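Colicin-D (Escherichia coli, PDB 5ZNM) kills Escherichia coli and closely related bacteria by inhibiting protein synthesis; this chain comprises its central domain and C-terminal tRNase domain. Local coordinates at residues D283-G288 / T316-R321; E326-K331 / N355-K360. One frame throughout, in Å; residues are numbered along the deposited sequence.

Contact 1 (D283-G288 / T316-R321); sequences DPLDSG and TLTKFR
Leu285, in a type I beta turn running from Asp283 to Asp286, meets Leu317, Thr318 and Arg321 on helix 314-329, an example of a loop docking on a helix mainly through one branched side chain. An Asx turn firms up the loop: Asp283 OD1 uses its anti lone pair to accept from Leu285 N at 2.8 Å, while OD2 of the same carboxylate makes a salt bridge with Arg314. With CG set opposite the carbonyl carbon (chi1 -66°), Leu285 brings both methyls to Thr318 OG1, a hydroxyl already bonded to Arg314 O; CD2 is the closer, 3.6 Å from that OG1. CD1 also packs on Leu317 CB at 4.1 Å, and CD2 on the side chain of Arg321, where it sits over one face of the guanidinium, displaced toward its rim. Arg321 bends at chi2 and chi3 (-79° and -51°), which brings that face under Leu285 CD2; its NH1 binds Gly203 O. At the edge of the group, NH2 makes a weak, strongly bent bond to Pro284 O (3.3 Å). A water reinforces that link: it accepts from Arg321 NH2 at 2.7 Å, donates to Pro284 O, and is hydrogen-bonded to Ser287 OG at 3.1 Å.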
ATOM      1  N   ASP A 283       8.358  -6.712 -23.196  1.00 17.71           N
ATOM      2  CA  ASP A 283       8.753  -6.919 -24.583  1.00 16.75           C
ATOM      3  C   ASP A 283       8.505  -8.376 -24.979  1.00 15.67           C
ATOM      4  O   ASP A 283       8.822  -9.283 -24.203  1.00 16.95           O
ATOM      5  CB  ASP A 283      10.238  -6.575 -24.740  1.00 21.00           C
ATOM      6  CG  ASP A 283      10.691  -6.514 -26.194  1.00 29.69           C
ATOM      7  OD1 ASP A 283      10.643  -7.550 -26.894  1.00 24.65           O
ATOM      8  OD2 ASP A 283      11.134  -5.431 -26.626  1.00 35.80           O
ATOM      9  N   PRO A 284       7.943  -8.647 -26.171  1.00 17.55           N
ATOM     10  CA  PRO A 284       7.718 -10.046 -26.573  1.00 23.13           C
ATOM     11  C   PRO A 284       8.967 -10.900 -26.483  1.00 21.48           C
ATOM     12  O   PRO A 284       8.876 -12.115 -26.270  1.00 21.81           O
ATOM     13  CB  PRO A 284       7.239  -9.920 -28.027  1.00 25.69           C
ATOM     14  CG  PRO A 284       6.684  -8.565 -28.127  1.00 23.31           C
ATOM     15  CD  PRO A 284       7.445  -7.697 -27.181  1.00 18.86           C
ATOM     16  N   LEU A 285      10.142 -10.296 -26.610  1.00 14.73           N
ATOM     17  CA  LEU A 285      11.381 -11.065 -26.622  1.00 17.64           C
ATOM     18  C   LEU A 285      11.991 -11.214 -25.241  1.00 23.49           C
ATOM     19  O   LEU A 285      13.013 -11.895 -25.107  1.00 24.28           O
ATOM     20  CB  LEU A 285      12.402 -10.415 -27.562  1.00 17.40           C
ATOM     21  CG  LEU A 285      12.069 -10.414 -29.062  1.00 18.41           C
ATOM     22  CD1 LEU A 285      13.078  -9.556 -29.826  1.00 21.92           C
ATOM     23  CD2 LEU A 285      12.015 -11.842 -29.632  1.00 16.33           C
ATOM     24  N   ASP A 286      11.401 -10.590 -24.220  1.00 20.12           N
ATOM     25  CA  ASP A 286      11.892 -10.677 -22.848  1.00 20.50           C
ATOM     26  C   ASP A 286      10.863 -11.464 -22.050  1.00 26.22           C
ATOM     27  O   ASP A 286       9.849 -10.912 -21.613  1.00 28.37           O
ATOM     28  CB  ASP A 286      12.129  -9.288 -22.260  1.00 24.66           C
ATOM     29  CG  ASP A 286      13.344  -8.613 -22.857  1.00 34.86           C
ATOM     30  OD1 ASP A 286      13.540  -8.724 -24.082  1.00 38.26           O
ATOM     31  OD2 ASP A 286      14.110  -7.979 -22.111  1.00 43.65           O
ATOM     32  N   SER A 287      11.151 -12.745 -21.835  1.00 27.18           N
ATOM     33  CA  SER A 287      10.160 -13.690 -21.340  1.00 27.23           C
ATOM     34  C   SER A 287      10.700 -14.595 -20.238  1.00 28.88           C
ATOM     35  O   SER A 287      10.129 -15.667 -20.002  1.00 37.12           O
ATOM     36  CB  SER A 287       9.652 -14.574 -22.481  1.00 28.65           C
ATOM     37  OG  SER A 287      10.719 -15.390 -22.967  1.00 26.88           O
ATOM     38  N   GLY A 288      11.788 -14.215 -19.566  1.00 27.22           N
ATOM     39  CA  GLY A 288      12.373 -15.116 -18.599  1.00 28.62           C
ATOM     40  C   GLY A 288      13.285 -16.108 -19.292  1.00 33.52           C
ATOM     41  O   GLY A 288      14.505 -16.057 -19.105  1.00 32.92           O
ATOM     42  N   THR A 316      14.967 -10.110 -36.997  1.00 18.07           N
ATOM     43  CA  THR A 316      15.889 -11.240 -37.038  1.00 16.73           C
ATOM     44  C   THR A 316      16.114 -11.842 -35.655  1.00 17.93           C
ATOM     45  O   THR A 316      16.293 -13.064 -35.539  1.00 15.88           O
ATOM     46  CB  THR A 316      17.223 -10.830 -37.679  1.00 15.83           C
ATOM     47  OG1 THR A 316      17.876  -9.823 -36.881  1.00 18.13           O
ATOM     48  CG2 THR A 316      16.981 -10.278 -39.064  1.00 15.05           C
ATOM     49  N   LEU A 317      16.082 -11.025 -34.597  1.00 16.04           N
ATOM     50  CA  LEU A 317      16.144 -11.596 -33.253  1.00 15.95           C
ATOM     51  C   LEU A 317      14.907 -12.420 -32.943  1.00 18.71           C
ATOM     52  O   LEU A 317      15.002 -13.405 -32.207  1.00 15.06           O
ATOM     53  CB  LEU A 317      16.323 -10.504 -32.188  1.00 17.03           C
ATOM     54  CG  LEU A 317      17.601  -9.660 -32.262  1.00 21.78           C
ATOM     55  CD1 LEU A 317      17.713  -8.749 -31.030  1.00 20.46           C
ATOM     56  CD2 LEU A 317      18.844 -10.533 -32.415  1.00 20.31           C
ATOM     57  N   THR A 318      13.740 -12.033 -33.488  1.00 15.21           N
ATOM     58  CA  THR A 318      12.547 -12.863 -33.347  1.00 16.95           C
ATOM     59  C   THR A 318      12.691 -14.169 -34.126  1.00 14.62           C
ATOM     60  O   THR A 318      12.268 -15.229 -33.646  1.00 14.12           O
ATOM     61  CB  THR A 318      11.302 -12.075 -33.781  1.00 18.08           C
ATOM     62  OG1 THR A 318      11.175 -10.901 -32.955  1.00 18.74           O
ATOM     63  CG2 THR A 318      10.032 -12.917 -33.641  1.00 17.07           C
ATOM     64  N   LYS A 319      13.308 -14.126 -35.316  1.00 12.58           N
ATOM     65  CA  LYS A 319      13.623 -15.370 -36.030  1.00 14.80           C
ATOM     66  C   LYS A 319      14.451 -16.313 -35.161  1.00 12.63           C
ATOM     67  O   LYS A 319      14.163 -17.514 -35.072  1.00 15.23           O
ATOM     68  CB  LYS A 319      14.393 -15.072 -37.324  1.00 15.09           C
ATOM     69  CG  LYS A 319      13.581 -14.560 -38.498  1.00 15.31           C
ATOM     70  CD  LYS A 319      14.460 -14.655 -39.784  1.00 19.80           C
ATOM     71  CE  LYS A 319      13.755 -14.020 -40.981  1.00 21.83           C
ATOM     72  NZ  LYS A 319      14.625 -14.095 -42.185  1.00 17.84           N
ATOM     73  N   PHE A 320      15.510 -15.778 -34.533  1.00 14.28           N
ATOM     74  CA  PHE A 320      16.407 -16.577 -33.694  1.00 13.91           C
ATOM     75  C   PHE A 320      15.663 -17.148 -32.490  1.00 14.64           C
ATOM     76  O   PHE A 320      15.769 -18.341 -32.183  1.00 17.92           O
ATOM     77  CB  PHE A 320      17.571 -15.685 -33.243  1.00 15.34           C
ATOM     78  CG  PHE A 320      18.727 -16.411 -32.565  1.00 14.83           C
ATOM     79  CD1 PHE A 320      19.068 -17.701 -32.907  1.00 16.62           C
ATOM     80  CD2 PHE A 320      19.486 -15.753 -31.602  1.00 16.86           C
ATOM     81  CE1 PHE A 320      20.155 -18.339 -32.295  1.00 18.02           C
ATOM     82  CE2 PHE A 320      20.562 -16.376 -30.974  1.00 17.04           C
ATOM     83  CZ  PHE A 320      20.900 -17.678 -31.330  1.00 16.29           C
ATOM     84  N   ARG A 321      14.877 -16.307 -31.807  1.00 14.30           N
ATOM     85  CA  ARG A 321      14.061 -16.791 -30.694  1.00 13.58           C
ATOM     86  C   ARG A 321      13.147 -17.934 -31.142  1.00 15.15           C
ATOM     87  O   ARG A 321      13.072 -18.988 -30.491  1.00 13.90           O
ATOM     88  CB  ARG A 321      13.243 -15.627 -30.118  1.00 16.05           C
ATOM     89  CG  ARG A 321      12.585 -15.857 -28.752  1.00 16.46           C
ATOM     90  CD  ARG A 321      11.301 -16.685 -28.810  1.00 15.45           C
ATOM     91  NE  ARG A 321      10.309 -16.199 -29.795  1.00 16.98           N
ATOM     92  CZ  ARG A 321       9.430 -15.221 -29.570  1.00 19.42           C
ATOM     93  NH1 ARG A 321       8.566 -14.869 -30.523  1.00 17.35           N
ATOM     94  NH2 ARG A 321       9.402 -14.595 -28.389  1.00 19.62           N
TER
HETATM   95  O   HOH W   1      10.688 -14.554 -25.973  1.00 21.61           O

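Contact 2 (E326-K331 / N355-K360); sequences EHLSDK and NVVIIK
The edge of the His327 imidazole faces Asn355 O, which lies near the ring plane, 3.2 Å from CE1 of the histidine. Val357 CG2 comes in obliquely and closes to 3.4 Å from His327 CD2, so the ring meets the strand at CE1 and CD2, two of its corners. Asn355 CB touches the CE1 and ND1 side, its amide plane turned 48° from the imidazole. Two torsions place the ring: chi1 of 169° sets CG opposite the backbone N, and chi2 of 89° turns the ring across the CA-CB-CG plane. Its rotation is further fixed by NE2, which bonds Tyr348 O on the adjacent strand 346-349. The asparagine amide is likewise tied down elsewhere, with OD1 accepting from Lys370 NZ and ND2 donating to Asp304 O. One residue along the helix, Leu328 extends the contact with looser apolar packing: CD2 approaches Val357 CG1 at 4.3 Å, and CD1 approaches Ile359 CD1 at 4.4 Å. Val357 and Ile359 both turn toward the helix, whereas Val356 and Ile358, just before and just after Val357, point away. The result is the end of an alpha-helix packed on one face of an antiparallel beta-sheet, within the tRNase domain.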
ATOM      1  N   GLU A 326      11.577 -23.715 -31.853  1.00 16.04           N
ATOM      2  CA  GLU A 326      11.300 -24.861 -32.727  1.00 19.60           C
ATOM      3  C   GLU A 326      12.208 -26.046 -32.399  1.00 21.87           C
ATOM      4  O   GLU A 326      11.768 -27.208 -32.420  1.00 16.22           O
ATOM      5  CB  GLU A 326      11.460 -24.463 -34.204  1.00 20.17           C
ATOM      6  CG  GLU A 326      10.351 -23.510 -34.722  1.00 22.61           C
ATOM      7  CD  GLU A 326      10.583 -23.007 -36.155  1.00 32.58           C
ATOM      8  OE1 GLU A 326      11.471 -23.543 -36.859  1.00 26.92           O
ATOM      9  OE2 GLU A 326       9.880 -22.054 -36.572  1.00 30.15           O
ATOM     10  N   HIS A 327      13.486 -25.769 -32.116  1.00 18.47           N
ATOM     11  CA  HIS A 327      14.416 -26.810 -31.685  1.00 17.94           C
ATOM     12  C   HIS A 327      13.947 -27.456 -30.385  1.00 18.24           C
ATOM     13  O   HIS A 327      13.901 -28.687 -30.266  1.00 19.83           O
ATOM     14  CB  HIS A 327      15.820 -26.202 -31.511  1.00 14.35           C
ATOM     15  CG  HIS A 327      16.800 -27.098 -30.820  1.00 17.44           C
ATOM     16  ND1 HIS A 327      17.594 -27.999 -31.500  1.00 16.54           N
ATOM     17  CD2 HIS A 327      17.144 -27.206 -29.513  1.00 19.36           C
ATOM     18  CE1 HIS A 327      18.375 -28.629 -30.642  1.00 21.91           C
ATOM     19  NE2 HIS A 327      18.123 -28.169 -29.430  1.00 18.80           N
ATOM     20  N   LEU A 328      13.580 -26.638 -29.396  1.00 16.04           N
ATOM     21  CA  LEU A 328      13.171 -27.199 -28.111  1.00 18.13           C
ATOM     22  C   LEU A 328      11.843 -27.932 -28.187  1.00 23.07           C
ATOM     23  O   LEU A 328      11.581 -28.792 -27.341  1.00 25.90           O
ATOM     24  CB  LEU A 328      13.081 -26.105 -27.057  1.00 19.90           C
ATOM     25  CG  LEU A 328      14.408 -25.457 -26.650  1.00 24.92           C
ATOM     26  CD1 LEU A 328      14.101 -24.273 -25.747  1.00 22.44           C
ATOM     27  CD2 LEU A 328      15.342 -26.461 -25.950  1.00 21.58           C
ATOM     28  N   SER A 329      11.003 -27.615 -29.175  1.00 23.61           N
ATOM     29  CA  SER A 329       9.697 -28.263 -29.302  1.00 24.60           C
ATOM     30  C   SER A 329       9.744 -29.513 -30.159  1.00 27.48           C
ATOM     31  O   SER A 329       8.792 -30.302 -30.132  1.00 28.45           O
ATOM     32  CB  SER A 329       8.667 -27.302 -29.913  1.00 26.14           C
ATOM     33  OG  SER A 329       8.504 -26.158 -29.091  1.00 36.96           O
ATOM     34  N   ASP A 330      10.812 -29.691 -30.929  1.00 23.31           N
ATOM     35  CA  ASP A 330      10.915 -30.825 -31.837  1.00 22.33           C
ATOM     36  C   ASP A 330      10.865 -32.115 -31.031  1.00 25.91           C
ATOM     37  O   ASP A 330      11.526 -32.245 -29.995  1.00 22.33           O
ATOM     38  CB  ASP A 330      12.211 -30.705 -32.644  1.00 20.82           C
ATOM     39  CG  ASP A 330      12.418 -31.838 -33.646  1.00 24.75           C
ATOM     40  OD1 ASP A 330      11.999 -32.990 -33.408  1.00 31.75           O
ATOM     41  OD2 ASP A 330      13.045 -31.568 -34.687  1.00 27.36           O
ATOM     42  N   LYS A 331      10.040 -33.058 -31.491  1.00 26.95           N
ATOM     43  CA  LYS A 331       9.860 -34.302 -30.752  1.00 23.47           C
ATOM     44  C   LYS A 331      11.149 -35.107 -30.669  1.00 26.30           C
ATOM     45  O   LYS A 331      11.313 -35.908 -29.742  1.00 23.85           O
ATOM     46  CB  LYS A 331       8.760 -35.144 -31.402  1.00 30.56           C
ATOM     47  CG  LYS A 331       9.146 -35.656 -32.785  1.00 44.64           C
ATOM     48  CD  LYS A 331       8.185 -36.722 -33.281  1.00 53.80           C
ATOM     49  CE  LYS A 331       8.613 -37.258 -34.633  1.00 59.12           C
ATOM     50  NZ  LYS A 331       7.440 -37.755 -35.405  1.00 65.94           N
ATOM     51  N   ASN A 355      22.115 -29.757 -33.571  1.00 16.59           N
ATOM     52  CA  ASN A 355      22.173 -28.536 -32.783  1.00 16.58           C
ATOM     53  C   ASN A 355      22.027 -28.841 -31.297  1.00 17.75           C
ATOM     54  O   ASN A 355      21.339 -29.786 -30.898  1.00 16.75           O
ATOM     55  CB  ASN A 355      21.090 -27.552 -33.236  1.00 16.23           C
ATOM     56  CG  ASN A 355      21.452 -26.860 -34.543  1.00 16.20           C
ATOM     57  OD1 ASN A 355      22.615 -26.879 -34.957  1.00 16.35           O
ATOM     58  ND2 ASN A 355      20.462 -26.240 -35.204  1.00 13.65           N
ATOM     59  N   VAL A 356      22.700 -28.039 -30.478  1.00 15.98           N
ATOM     60  CA  VAL A 356      22.476 -28.020 -29.040  1.00 13.67           C
ATOM     61  C   VAL A 356      21.964 -26.646 -28.651  1.00 16.40           C
ATOM     62  O   VAL A 356      22.320 -25.637 -29.269  1.00 14.66           O
ATOM     63  CB  VAL A 356      23.762 -28.337 -28.243  1.00 15.91           C
ATOM     64  CG1 VAL A 356      24.170 -29.787 -28.454  1.00 15.34           C
ATOM     65  CG2 VAL A 356      24.885 -27.395 -28.690  1.00 18.62           C
ATOM     66  N   VAL A 357      21.137 -26.612 -27.603  1.00 12.30           N
ATOM     67  CA  VAL A 357      20.727 -25.371 -26.948  1.00 15.04           C
ATOM     68  C   VAL A 357      20.955 -25.558 -25.451  1.00 15.29           C
ATOM     69  O   VAL A 357      20.568 -26.592 -24.891  1.00 14.43           O
ATOM     70  CB  VAL A 357      19.257 -25.011 -27.239  1.00 13.69           C
ATOM     71  CG1 VAL A 357      18.764 -23.910 -26.273  1.00 13.82           C
ATOM     72  CG2 VAL A 357      19.080 -24.585 -28.728  1.00 15.67           C
ATOM     73  N   ILE A 358      21.616 -24.578 -24.818  1.00 14.10           N
ATOM     74  CA  ILE A 358      21.941 -24.621 -23.391  1.00 18.99           C
ATOM     75  C   ILE A 358      20.935 -23.791 -22.609  1.00 15.78           C
ATOM     76  O   ILE A 358      20.760 -22.598 -22.882  1.00 16.76           O
ATOM     77  CB  ILE A 358      23.361 -24.101 -23.111  1.00 11.08           C
ATOM     78  CG1 ILE A 358      24.407 -24.799 -23.980  1.00 15.36           C
ATOM     79  CG2 ILE A 358      23.688 -24.218 -21.565  1.00 14.26           C
ATOM     80  CD1 ILE A 358      25.721 -24.003 -24.042  1.00 21.88           C
ATOM     81  N   ILE A 359      20.344 -24.395 -21.583  1.00 16.90           N
ATOM     82  CA  ILE A 359      19.424 -23.727 -20.672  1.00 16.83           C
ATOM     83  C   ILE A 359      20.058 -23.728 -19.286  1.00 18.82           C
ATOM     84  O   ILE A 359      20.418 -24.790 -18.769  1.00 20.80           O
ATOM     85  CB  ILE A 359      18.053 -24.429 -20.636  1.00 22.49           C
ATOM     86  CG1 ILE A 359      17.478 -24.572 -22.047  1.00 22.08           C
ATOM     87  CG2 ILE A 359      17.078 -23.655 -19.747  1.00 23.99           C
ATOM     88  CD1 ILE A 359      17.165 -23.249 -22.708  1.00 16.08           C
ATOM     89  N   LYS A 360      20.193 -22.547 -18.683  1.00 22.60           N
ATOM     90  CA  LYS A 360      20.728 -22.474 -17.326  1.00 23.35           C
ATOM     91  C   LYS A 360      19.752 -23.087 -16.319  1.00 21.93           C
ATOM     92  O   LYS A 360      18.569 -23.306 -16.595  1.00 21.38           O
ATOM     93  CB  LYS A 360      21.004 -21.033 -16.928  1.00 24.62           C
ATOM     94  CG  LYS A 360      22.167 -20.361 -17.633  1.00 28.99           C
ATOM     95  CD  LYS A 360      21.925 -18.854 -17.608  1.00 41.22           C
ATOM     96  CE  LYS A 360      23.190 -18.066 -17.362  1.00 47.45           C
ATOM     97  NZ  LYS A 360      22.868 -16.800 -16.635  1.00 44.96           N
TER

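Overall arrangement
Helix 314-329 is the element the two contacts share, and they illustrate how one helix can join separate parts of a fold. Contact 1 uses its earlier turns, contact 2 its last turn. Their centres are 15 Å apart, and their nearest atoms about 5 Å, without touching. They follow in series along the chain: contact 1 closes before contact 2 opens. The first ties the helix to the loop leaving strand 274-281 of the five-stranded antiparallel sheet; the second packs it on the four-stranded antiparallel sheet that includes strand 355-359. The helix thus bridges that loop and the sheet of the tRNase domain.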